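Local coordinates for uncharacterized protein (Bacteroides ovatus, PDB 4DQA) that is of unknown function but, with a lectin-like concanavalin A-type domain following an N-terminal DUF1735-type domain, probably binds carbohydrate, at residues Leu228-Pro233 / Ser249-Asp254; Gln210-Thr215 / Gly235-Tyr240. All blocks are in the same frame, centred on the assembly; numbering follows the deposited sequence.

Contact 1 (Leu228-Pro233 / Ser249-Asp254)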
loop_
_atom_site.group_PDB
_atom_site.type_symbol
_atom_site.label_atom_id
_atom_site.label_comp_id
_atom_site.label_asym_id
_atom_site.label_seq_id
_atom_site.Cartn_x
_atom_site.Cartn_y
_atom_site.Cartn_z
ATOM N N LEU A 228 -1.541 13.279 9.899
ATOM C CA LEU A 228 -0.942 14.390 10.625
ATOM C C LEU A 228 0.535 14.040 10.777
ATOM O O LEU A 228 0.849 12.938 11.235
ATOM C CB LEU A 228 -1.575 14.479 12.001
ATOM C CG LEU A 228 -0.839 15.341 13.031
ATOM C CD1 LEU A 228 -0.880 16.818 12.661
ATOM C CD2 LEU A 228 -1.427 15.118 14.405
ATOM N N THR A 229 1.416 14.966 10.418
ATOM C CA THR A 229 2.854 14.765 10.592
ATOM C C THR A 229 3.429 15.910 11.401
ATOM O O THR A 229 2.921 17.033 11.359
ATOM C CB THR A 229 3.624 14.663 9.254
ATOM O OG1 THR A 229 3.579 15.911 8.551
ATOM C CG2 THR A 229 3.066 13.542 8.377
ATOM N N TYR A 230 4.487 15.624 12.141
ATOM C CA TYR A 230 5.297 16.688 12.734
ATOM C C TYR A 230 6.750 16.295 12.592
ATOM O O TYR A 230 7.136 15.197 12.970
ATOM C CB TYR A 230 4.977 16.850 14.209
ATOM C CG TYR A 230 5.837 17.845 14.959
ATOM C CD1 TYR A 230 6.002 19.147 14.504
ATOM C CD2 TYR A 230 6.424 17.491 16.156
ATOM C CE1 TYR A 230 6.751 20.071 15.225
ATOM C CE2 TYR A 230 7.175 18.411 16.882
ATOM C CZ TYR A 230 7.325 19.688 16.413
ATOM O OH TYR A 230 8.071 20.582 17.141
ATOM N N ASP A 231 7.518 17.203 12.011
ATOM C CA ASP A 231 8.962 17.060 11.855
ATOM C C ASP A 231 9.590 17.944 12.922
ATOM O O ASP A 231 9.628 19.161 12.769
ATOM C CB ASP A 231 9.361 17.526 10.458
ATOM C CG ASP A 231 10.816 17.241 10.126
ATOM O OD1 ASP A 231 11.711 17.591 10.929
ATOM O OD2 ASP A 231 11.053 16.664 9.043
ATOM N N GLN A 232 10.052 17.340 14.003
ATOM C CA GLN A 232 10.501 18.137 15.134
ATOM C C GLN A 232 11.711 19.039 14.819
ATOM O O GLN A 232 11.738 20.193 15.240
ATOM C CB GLN A 232 10.760 17.234 16.343
ATOM C CG GLN A 232 11.360 17.957 17.545
ATOM C CD GLN A 232 12.874 17.997 17.492
ATOM O OE1 GLN A 232 13.515 17.020 17.091
ATOM N NE2 GLN A 232 13.456 19.120 17.898
ATOM N N PRO A 233 12.699 18.543 14.053
ATOM C CA PRO A 233 13.805 19.459 13.764
ATOM C C PRO A 233 13.413 20.682 12.943
ATOM O O PRO A 233 13.938 21.775 13.204
ATOM C CB PRO A 233 14.793 18.586 12.969
ATOM C CG PRO A 233 14.521 17.227 13.394
ATOM C CD PRO A 233 13.049 17.143 13.748
ATOM N N SER A 249 1.283 24.087 10.149
ATOM C CA SER A 249 1.716 25.028 11.168
ATOM C C SER A 249 3.177 24.782 11.526
ATOM O O SER A 249 3.872 23.957 10.885
ATOM C CB SER A 249 0.814 24.915 12.400
ATOM O OG SER A 249 0.939 26.082 13.198
ATOM N N ASP A 250 3.661 25.538 12.506
ATOM C CA ASP A 250 5.033 25.433 12.959
ATOM C C ASP A 250 4.982 25.396 14.461
ATOM O O ASP A 250 4.381 26.267 15.094
ATOM C CB ASP A 250 5.883 26.624 12.482
ATOM C CG ASP A 250 6.040 26.656 10.972
ATOM O OD1 ASP A 250 5.187 27.272 10.302
ATOM O OD2 ASP A 250 6.999 26.037 10.454
ATOM N N TRP A 251 5.598 24.377 15.028
ATOM C CA TRP A 251 5.621 24.192 16.466
ATOM C C TRP A 251 7.050 24.144 16.922
ATOM O O TRP A 251 7.965 23.806 16.145
ATOM C CB TRP A 251 4.978 22.868 16.849
ATOM C CG TRP A 251 3.523 22.774 16.609
ATOM C CD1 TRP A 251 2.638 23.802 16.494
ATOM C CD2 TRP A 251 2.767 21.570 16.461
ATOM N NE1 TRP A 251 1.375 23.313 16.283
ATOM C CE2 TRP A 251 1.426 21.944 16.252
ATOM C CE3 TRP A 251 3.096 20.210 16.468
ATOM C CZ2 TRP A 251 0.404 21.016 16.076
ATOM C CZ3 TRP A 251 2.085 19.285 16.286
ATOM C CH2 TRP A 251 0.751 19.696 16.083
ATOM N N GLY A 252 7.252 24.452 18.197
ATOM C CA GLY A 252 8.573 24.440 18.784
ATOM C C GLY A 252 8.750 23.299 19.762
ATOM O O GLY A 252 9.796 23.195 20.382
ATOM N N ILE A 253 7.730 22.448 19.912
ATOM C CA ILE A 253 7.779 21.414 20.944
ATOM C C ILE A 253 8.788 20.328 20.609
ATOM O O ILE A 253 9.030 20.012 19.437
ATOM C CB ILE A 253 6.399 20.734 21.193
ATOM C CG1 ILE A 253 5.943 19.966 19.952
ATOM C CG2 ILE A 253 5.360 21.769 21.609
ATOM C CD1 ILE A 253 4.679 19.129 20.131
ATOM N N ASP A 254 9.356 19.734 21.646
ATOM C CA ASP A 254 10.343 18.692 21.451
ATOM C C ASP A 254 9.683 17.363 21.121
ATOM O O ASP A 254 10.347 16.449 20.620
ATOM C CB ASP A 254 11.201 18.543 22.698
ATOM C CG ASP A 254 12.166 19.710 22.882
ATOM O OD1 ASP A 254 12.313 20.527 21.939
ATOM O OD2 ASP A 254 12.776 19.800 23.965
HETATM O O HOH W 1 12.139 21.397 19.056
#
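Tyr230 carries the tight half of this contact. Trp251 lies over one face of its ring, Gln232 CA over the other, and Ile253 O at the edge. Tyr230 OH donates a hydrogen bond of 2.6 Å to the carbonyl O of Ile253. It arrives in the carbonyl plane on a lone pair, with a C=O...OH angle of 136°. The same oxygen lies in the plane of the Tyr230 ring. With chi1 at 175°, CG stands anti to the backbone N, and the ring reaches out from strand 223-231 to the loop after strand 244-250. The atom of Trp251 over the ring face is CE3, 3.7 Å from Tyr230 CD1. The two ring planes are turned by 53°, an oblique pairing. Tyr230 CE2 also meets Ile253 CG1 at 3.7 Å.

The outer side is looser and wetter. Gln232 CG rests 3.6 Å from the carbonyl O of Asp254, but the polar ends of the two side chains do not bond directly. Water 1 joins them instead. It accepts from Gln232 NE2 at 2.9 Å and lies 3.0 Å from Asp254 OD1. It is also near Gly252 O, so its protons may be shared among several acceptors.

Strands 223-231 and 244-250 are not neighbours in their sheet, since 236-241 runs between them. The aromatic pair thus bridges over the middle strand of an antiparallel meander, within the curved sheet of a concanavalin A-like jelly roll.

Contact 2 (Gln210-Thr215 / Gly235-Tyr240)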
loop_
_atom_site.group_PDB
_atom_site.type_symbol
_atom_site.label_atom_id
_atom_site.label_comp_id
_atom_site.label_asym_id
_atom_site.label_seq_id
_atom_site.Cartn_x
_atom_site.Cartn_y
_atom_site.Cartn_z
ATOM N N GLN A 210 -1.323 22.398 21.506
ATOM C CA GLN A 210 -1.425 23.426 20.475
ATOM C C GLN A 210 -2.367 22.894 19.403
ATOM O O GLN A 210 -2.605 21.687 19.339
ATOM C CB GLN A 210 -0.056 23.723 19.869
ATOM C CG GLN A 210 0.764 22.477 19.569
ATOM C CD GLN A 210 1.411 21.877 20.806
ATOM O OE1 GLN A 210 2.026 22.582 21.599
ATOM N NE2 GLN A 210 1.270 20.568 20.971
ATOM N N ASN A 211 -2.915 23.773 18.568
ATOM C CA ASN A 211 -3.939 23.338 17.625
ATOM C C ASN A 211 -3.929 24.082 16.307
ATOM O O ASN A 211 -3.467 25.228 16.233
ATOM C CB ASN A 211 -5.322 23.486 18.264
ATOM C CG ASN A 211 -5.702 24.928 18.486
ATOM O OD1 ASN A 211 -5.388 25.518 19.524
ATOM N ND2 ASN A 211 -6.355 25.517 17.498
ATOM N N TYR A 212 -4.421 23.421 15.269
ATOM C CA TYR A 212 -4.763 24.080 14.022
ATOM C C TYR A 212 -5.693 23.183 13.240
ATOM O O TYR A 212 -5.885 22.021 13.589
ATOM C CB TYR A 212 -3.517 24.440 13.201
ATOM C CG TYR A 212 -2.725 23.272 12.638
ATOM C CD1 TYR A 212 -1.807 22.588 13.422
ATOM C CD2 TYR A 212 -2.863 22.893 11.311
ATOM C CE1 TYR A 212 -1.061 21.531 12.901
ATOM C CE2 TYR A 212 -2.118 21.829 10.775
ATOM C CZ TYR A 212 -1.229 21.153 11.579
ATOM O OH TYR A 212 -0.477 20.118 11.041
ATOM N N ARG A 213 -6.288 23.727 12.191
ATOM C CA ARG A 213 -7.319 23.027 11.447
ATOM C C ARG A 213 -7.285 23.320 9.960
ATOM O O ARG A 213 -6.631 24.273 9.500
ATOM C CB ARG A 213 -8.696 23.393 12.010
ATOM C CG ARG A 213 -9.059 24.860 11.834
ATOM C CD ARG A 213 -10.508 25.060 12.255
ATOM N NE ARG A 213 -10.980 26.438 12.293
ATOM C CZ ARG A 213 -11.328 27.137 11.218
ATOM N NH1 ARG A 213 -11.178 26.599 9.997
ATOM N NH2 ARG A 213 -11.782 28.389 11.363
ATOM N N VAL A 214 -7.971 22.481 9.196
ATOM C CA VAL A 214 -8.110 22.684 7.764
ATOM C C VAL A 214 -9.162 23.751 7.421
ATOM O O VAL A 214 -9.753 24.358 8.322
ATOM C CB VAL A 214 -8.434 21.375 7.045
ATOM C CG1 VAL A 214 -7.326 20.357 7.336
ATOM C CG2 VAL A 214 -9.806 20.833 7.485
ATOM N N THR A 215 -9.381 23.980 6.128
ATOM C CA THR A 215 -10.254 25.057 5.687
ATOM C C THR A 215 -11.387 24.613 4.735
ATOM O O THR A 215 -12.065 25.441 4.146
ATOM C CB THR A 215 -9.407 26.201 5.066
ATOM O OG1 THR A 215 -8.608 25.677 4.023
ATOM C CG2 THR A 215 -8.476 26.805 6.111
ATOM N N GLY A 235 10.368 21.795 12.686
ATOM C CA GLY A 235 9.224 22.399 13.354
ATOM C C GLY A 235 7.934 22.338 12.552
ATOM O O GLY A 235 6.885 22.785 13.017
ATOM N N LYS A 236 7.985 21.779 11.343
ATOM C CA LYS A 236 6.827 21.805 10.456
ATOM C C LYS A 236 5.876 20.678 10.752
ATOM O O LYS A 236 6.271 19.532 10.960
ATOM C CB LYS A 236 7.246 21.715 8.994
ATOM C CG LYS A 236 8.123 22.888 8.571
ATOM C CD LYS A 236 8.598 22.736 7.133
ATOM C CE LYS A 236 7.458 22.941 6.131
ATOM N NZ LYS A 236 7.925 22.927 4.707
ATOM N N THR A 237 4.610 21.043 10.821
ATOM C CA THR A 237 3.540 20.057 10.957
ATOM C C THR A 237 2.541 20.267 9.839
ATOM O O THR A 237 2.330 21.387 9.362
ATOM C CB THR A 237 2.869 20.118 12.360
ATOM O OG1 THR A 237 1.686 19.295 12.399
ATOM C CG2 THR A 237 2.468 21.530 12.720
ATOM N N GLY A 238 1.944 19.166 9.383
ATOM C CA GLY A 238 0.955 19.231 8.331
ATOM C C GLY A 238 -0.197 18.263 8.549
ATOM O O GLY A 238 -0.030 17.203 9.173
ATOM N N ILE A 239 -1.363 18.639 8.035
ATOM C CA ILE A 239 -2.490 17.730 7.915
ATOM C C ILE A 239 -2.708 17.512 6.425
ATOM O O ILE A 239 -2.811 18.468 5.645
ATOM C CB ILE A 239 -3.768 18.340 8.516
ATOM C CG1 ILE A 239 -3.623 18.471 10.026
ATOM C CG2 ILE A 239 -4.985 17.476 8.176
ATOM C CD1 ILE A 239 -4.744 19.215 10.705
ATOM N N TYR A 240 -2.773 16.240 6.035
ATOM C CA TYR A 240 -2.862 15.838 4.654
ATOM C C TYR A 240 -4.131 15.033 4.417
ATOM O O TYR A 240 -4.490 14.180 5.226
ATOM C CB TYR A 240 -1.650 14.953 4.286
ATOM C CG TYR A 240 -0.305 15.624 4.401
ATOM C CD1 TYR A 240 0.333 15.723 5.622
ATOM C CD2 TYR A 240 0.330 16.126 3.285
ATOM C CE1 TYR A 240 1.564 16.337 5.742
ATOM C CE2 TYR A 240 1.571 16.744 3.399
ATOM C CZ TYR A 240 2.176 16.827 4.633
ATOM O OH TYR A 240 3.419 17.426 4.772
#
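The polar part of the contact is a hydroxyl pair, Tyr212 with Thr237. Tyr212 OH donates to Thr237 OG1 at 2.7 Å, and OG1 lies in the plane of the Tyr212 ring, at its edge. The two side chains come from opposite directions. A chi1 of 171° swings OG1 of Thr237 opposite the backbone N, where it meets the tyrosine hydroxyl. It also binds Thr229 O on the adjoining strand 223-231, so this buried hydroxyl has a partner on each of two chain segments. Gly238 N is 3.1 Å from Tyr212 OH, but the angle is too poor for a bond. A second hydrogen bond stays within 210-215, on the side turned from strand 236-241. There Arg213 NH1 donates to Val214 O at 3.1 Å, with the oxygen near the guanidinium plane.

The hydroxyl pair lies inside the concanavalin A-like domain. Strand 212-213 is an edge strand of a small antiparallel sheet, next to 203-208. It crosses over the larger sheet that contains 236-241, and the touching parts run 35° apart. Side chains, not backbone bonds, join the two layers here.

Apolar contacts fill the rest. Thr237 CG2 touches Tyr212 CE1 at 3.5 Å, approaching the ring obliquely. Ile239 CD1 also comes in obliquely and meets Tyr212 CE2 at 3.7 Å. Further along, Val214 CG1 packs on Ile239 CG2 at 3.8 Å, and these side chains cross at about a right angle. The Ile239 branches therefore divide the work: CG1 and CD1 go to the tyrosine, CG2 to the valine.

Overall arrangement
Both contacts belong to the concanavalin A-like domain and share the large antiparallel sheet. Contact 1 joins strand 223-231 to the loop after 244-250, and contact 2 sets strand 236-241, which runs between those strands, against a separate small sheet. Contact 2 is buried throughout. Contact 1 is only partly buried and has a solvent-facing side where a water joins Gln232 and Asp254. Each uses a tyrosine hydroxyl as donor, but contact 1 pairs it with a loop carbonyl and contact 2 with a side-chain hydroxyl. Their centres are about 9 Å apart. They meet where Gln210 packs on Trp251 and Ile253, and where Asp231 N probably bonds Lys236 O.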